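Local coordinates for protein inositol 2-dehydrogenase/D-chiro-inositol 3-dehydrogenase (Lactobacillus casei, PDB 4MIO) that oxidises myo-inositol and D-chiro-inositol to their keto derivatives, probably with NAD(+) as hydride acceptor, at residues 95-100 / 123-128. Sequence-based numbering, arbitrary orientation.
Sequences TEKPLA and VGFMRR. With NAI (1,4-dihydronicotinamide adenine dinucleotide), chain E.
Thr95 and Val123 pair in parallel where two neighbouring strands of the Rossmann sheet, 92-95 and 121-123, run out into loops. One backbone hydrogen bond crosses between the segments, from Gly124 N to Thr95 O at 2.8 Å. The same carbonyl also receives a CA-H...O contact from Val123.

The apolar contacts are at van der Waals distance. The side chains of Thr95 and Val123 run alongside each other, with Thr95 CG2 4.0 Å from Val123 CG2. Leu99 comes in across Val123 at about a right angle and touches the same methyl with CD1. Val123 chi1, -175°, sets CG1 near Thr95 O and toward Lys97 CA. On Lys97, CB meets Phe125 CE1 obliquely at 3.8 Å, before the chain bends off to the cofactor.

The polar contacts converge on NAI. Glu96 OE1 accepts a hydrogen bond from the carboxamide N7N at 3.0 Å, and Gly124 O accepts a weaker one from the same nitrogen. Lys97 N also binds Glu96 OE1, on the anti side and 25° out of the carboxylate plane, while His17 binds OE2. With both oxygens bonded, rotation of the carboxylate is restricted. Lys97 O accepts hydrogen bonds from the ribose hydroxyls O3D, at 3.0 Å, and O2D; Lys97 NZ reaches O2D only weakly. Met126 SD packs beside the carboxamide at O7N.

The loops that follow the two strands thus form one side of the nicotinamide-ribose pocket. Acceptors from both loops meet the amide NH2 group, which should favour one orientation of the carboxamide and so help set the ring's position for hydride transfer.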
loop_
_atom_site.group_PDB
_atom_site.type_symbol
_atom_site.label_atom_id
_atom_site.label_comp_id
_atom_site.label_asym_id
_atom_site.label_seq_id
_atom_site.Cartn_x
_atom_site.Cartn_y
_atom_site.Cartn_z
ATOM N N THR A 95 -2.513 -5.246 -38.035
ATOM C CA THR A 95 -1.490 -6.258 -37.938
ATOM C C THR A 95 -0.983 -6.375 -36.508
ATOM O O THR A 95 -0.714 -5.402 -35.880
ATOM C CB THR A 95 -0.306 -6.016 -38.887
ATOM O OG1 THR A 95 0.614 -7.083 -38.818
ATOM C CG2 THR A 95 0.374 -4.728 -38.602
ATOM N N GLU A 96 -0.880 -7.592 -36.049
ATOM C CA GLU A 96 -0.179 -7.827 -34.819
ATOM C C GLU A 96 1.263 -7.393 -34.970
ATOM O O GLU A 96 1.764 -7.308 -36.050
ATOM C CB GLU A 96 -0.294 -9.293 -34.379
ATOM C CG GLU A 96 -1.445 -9.590 -33.446
ATOM C CD GLU A 96 -1.435 -8.729 -32.196
ATOM O OE1 GLU A 96 -0.374 -8.182 -31.881
ATOM O OE2 GLU A 96 -2.461 -8.626 -31.562
ATOM N N LYS A 97 1.913 -7.102 -33.843
ATOM C CA LYS A 97 3.348 -6.917 -33.842
ATOM C C LYS A 97 4.018 -8.226 -34.283
ATOM O O LYS A 97 3.484 -9.267 -34.082
ATOM C CB LYS A 97 3.852 -6.494 -32.465
ATOM C CG LYS A 97 3.309 -7.299 -31.363
ATOM C CD LYS A 97 4.319 -7.936 -30.476
ATOM C CE LYS A 97 5.169 -8.911 -31.191
ATOM N NZ LYS A 97 5.552 -10.085 -30.411
ATOM N N PRO A 98 5.179 -8.116 -34.937
ATOM C CA PRO A 98 5.807 -6.909 -35.417
ATOM C C PRO A 98 5.205 -6.446 -36.771
ATOM O O PRO A 98 4.555 -7.218 -37.384
ATOM C CB PRO A 98 7.226 -7.368 -35.647
ATOM C CG PRO A 98 7.103 -8.708 -35.972
ATOM C CD PRO A 98 5.998 -9.277 -35.252
ATOM N N LEU A 99 5.465 -5.239 -37.171
ATOM C CA LEU A 99 5.060 -4.801 -38.495
ATOM C C LEU A 99 5.802 -5.635 -39.532
ATOM O O LEU A 99 5.240 -6.110 -40.477
ATOM C CB LEU A 99 5.373 -3.347 -38.694
ATOM C CG LEU A 99 5.066 -2.723 -40.051
ATOM C CD1 LEU A 99 3.590 -2.797 -40.289
ATOM C CD2 LEU A 99 5.565 -1.342 -40.136
ATOM N N ALA A 100 7.075 -5.815 -39.270
ATOM C CA ALA A 100 7.938 -6.660 -40.064
ATOM C C ALA A 100 9.069 -7.138 -39.153
ATOM O O ALA A 100 9.331 -6.545 -38.153
ATOM C CB ALA A 100 8.492 -5.887 -41.195
ATOM N N VAL A 123 -0.958 -1.174 -35.781
ATOM C CA VAL A 123 -0.118 -2.258 -35.280
ATOM C C VAL A 123 -0.499 -2.600 -33.828
ATOM O O VAL A 123 -0.754 -1.732 -33.073
ATOM C CB VAL A 123 1.359 -1.903 -35.376
ATOM C CG1 VAL A 123 2.224 -3.064 -34.965
ATOM C CG2 VAL A 123 1.698 -1.471 -36.790
ATOM N N GLY A 124 -0.536 -3.874 -33.512
ATOM C CA GLY A 124 -1.026 -4.334 -32.227
ATOM C C GLY A 124 -0.192 -4.141 -30.961
ATOM O O GLY A 124 -0.077 -5.038 -30.166
ATOM N N PHE A 125 0.333 -2.954 -30.782
ATOM C CA PHE A 125 1.009 -2.604 -29.536
ATOM C C PHE A 125 -0.028 -2.207 -28.466
ATOM O O PHE A 125 -0.333 -1.061 -28.316
ATOM C CB PHE A 125 2.049 -1.502 -29.746
ATOM C CG PHE A 125 3.261 -1.926 -30.554
ATOM C CD1 PHE A 125 4.071 -2.927 -30.132
ATOM C CD2 PHE A 125 3.569 -1.286 -31.722
ATOM C CE1 PHE A 125 5.180 -3.301 -30.866
ATOM C CE2 PHE A 125 4.672 -1.671 -32.461
ATOM C CZ PHE A 125 5.456 -2.677 -32.033
ATOM N N MET A 126 -0.520 -3.176 -27.732
ATOM C CA MET A 126 -1.630 -2.950 -26.824
ATOM C C MET A 126 -1.325 -2.185 -25.551
ATOM O O MET A 126 -2.217 -1.739 -24.918
ATOM C CB MET A 126 -2.324 -4.254 -26.486
ATOM C CG MET A 126 -1.648 -5.057 -25.410
ATOM S SD MET A 126 -0.023 -5.660 -25.858
ATOM C CE MET A 126 0.488 -6.402 -24.285
ATOM N N ARG A 127 -0.058 -2.050 -25.200
ATOM C CA ARG A 127 0.284 -1.368 -23.957
ATOM C C ARG A 127 -0.318 0.027 -23.849
ATOM O O ARG A 127 -0.671 0.459 -22.795
ATOM C CB ARG A 127 1.799 -1.271 -23.731
ATOM C CG ARG A 127 2.516 -2.567 -23.467
ATOM C CD ARG A 127 2.406 -3.018 -22.052
ATOM N NE ARG A 127 3.290 -4.125 -21.773
ATOM C CZ ARG A 127 4.509 -3.984 -21.314
ATOM N NH1 ARG A 127 4.990 -2.797 -21.052
ATOM N NH2 ARG A 127 5.240 -5.038 -21.098
ATOM N N ARG A 128 -0.418 0.690 -24.983
ATOM C CA ARG A 128 -0.880 2.044 -25.007
ATOM C C ARG A 128 -2.349 2.155 -24.590
ATOM O O ARG A 128 -2.802 3.206 -24.320
ATOM C CB ARG A 128 -0.708 2.637 -26.419
ATOM C CG ARG A 128 0.705 2.730 -26.904
ATOM C CD ARG A 128 0.787 3.602 -28.136
ATOM N NE ARG A 128 2.087 3.536 -28.784
ATOM C CZ ARG A 128 2.464 4.359 -29.729
ATOM N NH1 ARG A 128 1.668 5.321 -30.104
ATOM N NH2 ARG A 128 3.633 4.235 -30.279
HETATM P PA NAI E . 0.661 -19.185 -33.692
HETATM O O1A NAI E . 1.782 -19.887 -34.241
HETATM O O2A NAI E . -0.180 -19.794 -32.764
HETATM O O5B NAI E . -0.304 -18.817 -34.863
HETATM C C5B NAI E . 0.090 -18.355 -36.091
HETATM C C4B NAI E . -0.838 -18.884 -37.191
HETATM O O4B NAI E . -0.489 -18.333 -38.431
HETATM C C3B NAI E . -0.670 -20.371 -37.441
HETATM O O3B NAI E . -1.904 -20.980 -37.424
HETATM C C2B NAI E . 0.007 -20.474 -38.780
HETATM O O2B NAI E . -0.294 -21.673 -39.447
HETATM C C1B NAI E . -0.555 -19.292 -39.483
HETATM N N9A NAI E . 0.308 -18.777 -40.519
HETATM C C8A NAI E . 1.606 -18.715 -40.528
HETATM N N7A NAI E . 2.047 -18.092 -41.605
HETATM C C5A NAI E . 0.996 -17.763 -42.323
HETATM C C6A NAI E . 0.731 -17.095 -43.585
HETATM N N6A NAI E . 1.671 -16.627 -44.379
HETATM N N1A NAI E . -0.536 -16.924 -43.925
HETATM C C2A NAI E . -1.507 -17.363 -43.204
HETATM N N3A NAI E . -1.346 -17.992 -42.066
HETATM C C4A NAI E . -0.130 -18.200 -41.588
HETATM O O3 NAI E . 1.289 -17.803 -33.204
HETATM P PN NAI E . 0.532 -16.623 -32.392
HETATM O O1N NAI E . 0.934 -16.653 -30.996
HETATM O O2N NAI E . -0.879 -16.715 -32.583
HETATM O O5D NAI E . 1.124 -15.317 -32.889
HETATM C C5D NAI E . 0.672 -14.739 -34.085
HETATM C C4D NAI E . 1.142 -13.310 -34.168
HETATM O O4D NAI E . 0.597 -12.614 -33.075
HETATM C C3D NAI E . 2.629 -13.188 -34.012
HETATM O O3D NAI E . 3.025 -12.128 -34.832
HETATM C C2D NAI E . 2.790 -12.813 -32.555
HETATM O O2D NAI E . 3.936 -12.057 -32.461
HETATM C C1D NAI E . 1.594 -11.923 -32.364
HETATM N N1N NAI E . 1.254 -11.808 -30.951
HETATM C C2N NAI E . 1.152 -10.642 -30.347
HETATM C C3N NAI E . 0.859 -10.512 -29.010
HETATM C C7N NAI E . 0.769 -9.157 -28.343
HETATM O O7N NAI E . 0.869 -9.100 -27.158
HETATM N N7N NAI E . 0.596 -8.107 -29.096
HETATM C C4N NAI E . 0.561 -11.716 -28.190
HETATM C C5N NAI E . 0.673 -12.909 -28.982
HETATM C C6N NAI E . 0.993 -12.881 -30.302
#